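Local coordinates for protein protocadherin-19 isoform 1 (Danio rerio, PDB 5CO1) that mediates calcium-dependent homophilic cell adhesion in the developing nervous system, most robustly in a complex with a classical cadherin, at residues 137-142 / 148-153. Sequence-based numbering, arbitrary orientation.
Sequences VRVSDN and GKVQCR. With CA (calcium ion), chain G.
Two strands of a cadherin repeat, 137-140 and 150-153, face each other from the two sheets of its beta sandwich, close to the calcium site at the junction with the preceding repeat. V139 and V150 meet between the sheets, CG2 of V139 lying 3.4 Å from CG1 of V150, and the two side chains cross at a slant. The other methyl of V139, CG1, lies 4.1 Å from SG of C152 on the facing strand. C152 also touches I189 and A191 of strand 184-193, while I112 of the neighbouring strand 111-115 borders V139 in its own sheet.

Nearer the calcium, the two segments draw together, the CA atoms of D141 and G148 coming to 4.9 Å. CB of D141 sits 3.3 Å from O of G148 and 3.7 Å from CG2 of V150, so the stem of the aspartate closes the end of the apolar row. Its carboxylate, with CG swung opposite the backbone N (chi1 -159°), grips the calcium ion through both oxygens, OD1 and OD2 of D141 each at 2.4 Å. OD1 of N106, the backbone O of N108 and N147, and OD2 of D143 and D193 complete the shell; the calcium ion probably offsets the negative charge of the three clustered carboxylates. Here D141, the first aspartate of a DXD motif, meets the DXNDN linker (D104 to N108) at an inter-repeat calcium site, the hallmark of cadherin repeats.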
# COMPACT_ATOMS: atom_id res chain seq x y z
N VAL A 137 10.73 13.22 -12.78
CA VAL A 137 9.79 12.12 -12.50
C VAL A 137 9.91 11.60 -11.08
O VAL A 137 11.02 11.45 -10.52
CB VAL A 137 9.90 10.95 -13.50
CG1 VAL A 137 10.07 11.47 -14.93
CG2 VAL A 137 11.05 10.02 -13.13
N ARG A 138 8.75 11.39 -10.48
CA ARG A 138 8.65 10.73 -9.18
C ARG A 138 7.82 9.44 -9.33
O ARG A 138 6.71 9.46 -9.87
CB ARG A 138 7.96 11.68 -8.21
CG ARG A 138 7.76 11.13 -6.82
CD ARG A 138 7.98 12.23 -5.80
NE ARG A 138 9.39 12.33 -5.42
CZ ARG A 138 9.96 13.43 -4.94
NH1 ARG A 138 11.23 13.41 -4.56
NH2 ARG A 138 9.25 14.54 -4.85
N VAL A 139 8.38 8.31 -8.89
CA VAL A 139 7.64 7.04 -8.91
C VAL A 139 7.33 6.61 -7.49
O VAL A 139 8.20 6.58 -6.63
CB VAL A 139 8.37 5.90 -9.65
CG1 VAL A 139 8.40 6.17 -11.14
CG2 VAL A 139 9.79 5.70 -9.12
N SER A 140 6.06 6.32 -7.25
CA SER A 140 5.64 5.91 -5.94
C SER A 140 4.95 4.54 -5.98
O SER A 140 4.55 4.05 -7.03
CB SER A 140 4.69 6.94 -5.38
OG SER A 140 3.73 7.29 -6.36
N ASP A 141 4.85 3.93 -4.81
CA ASP A 141 4.14 2.69 -4.61
C ASP A 141 3.52 2.78 -3.22
O ASP A 141 4.24 2.95 -2.22
CB ASP A 141 5.13 1.51 -4.71
CG ASP A 141 4.45 0.18 -5.04
OD1 ASP A 141 3.61 -0.29 -4.24
OD2 ASP A 141 4.83 -0.47 -6.04
N ASN A 142 2.22 2.61 -3.14
CA ASN A 142 1.53 2.58 -1.86
C ASN A 142 1.85 1.39 -0.95
O ASN A 142 1.36 1.38 0.17
CB ASN A 142 0.01 2.62 -2.07
CG ASN A 142 -0.43 3.80 -2.92
OD1 ASN A 142 -0.02 4.93 -2.70
ND2 ASN A 142 -1.22 3.52 -3.95
N GLY A 148 7.08 -1.92 -1.97
CA GLY A 148 7.01 -0.51 -2.28
C GLY A 148 8.25 0.18 -2.85
O GLY A 148 8.13 1.32 -3.26
N LYS A 149 9.42 -0.47 -2.79
CA LYS A 149 10.65 0.00 -3.47
C LYS A 149 10.58 -0.17 -4.98
O LYS A 149 10.55 -1.28 -5.46
CB LYS A 149 11.90 -0.77 -3.01
CG LYS A 149 12.40 -0.44 -1.61
CD LYS A 149 13.67 0.41 -1.62
CE LYS A 149 13.70 1.39 -0.44
NZ LYS A 149 13.22 0.80 0.85
N VAL A 150 10.80 0.92 -5.69
CA VAL A 150 10.54 0.99 -7.11
C VAL A 150 11.80 1.37 -7.87
O VAL A 150 12.71 1.91 -7.30
CB VAL A 150 9.48 2.06 -7.37
CG1 VAL A 150 9.34 2.36 -8.85
CG2 VAL A 150 8.17 1.61 -6.77
N GLN A 151 11.81 1.13 -9.16
CA GLN A 151 13.00 1.30 -9.99
C GLN A 151 12.53 1.51 -11.41
O GLN A 151 11.56 0.93 -11.82
CB GLN A 151 13.84 0.04 -9.91
CG GLN A 151 15.21 0.19 -10.51
CD GLN A 151 16.23 -0.72 -9.85
OE1 GLN A 151 15.89 -1.75 -9.25
NE2 GLN A 151 17.50 -0.33 -9.95
N CYS A 152 13.15 2.39 -12.15
CA CYS A 152 12.61 2.70 -13.46
C CYS A 152 13.69 3.12 -14.43
O CYS A 152 14.88 3.02 -14.14
CB CYS A 152 11.49 3.74 -13.36
SG CYS A 152 12.03 5.35 -12.78
N ARG A 153 13.26 3.44 -15.63
CA ARG A 153 14.04 3.17 -16.81
C ARG A 153 13.30 3.73 -17.99
O ARG A 153 12.11 3.50 -18.17
CB ARG A 153 14.16 1.66 -16.99
CG ARG A 153 15.43 1.21 -17.67
CD ARG A 153 15.21 -0.15 -18.28
NE ARG A 153 14.92 -0.03 -19.69
CZ ARG A 153 14.89 -1.05 -20.53
NH1 ARG A 153 15.06 -2.29 -20.09
NH2 ARG A 153 14.67 -0.83 -21.82
CA CA G . 3.97 -2.49 -5.10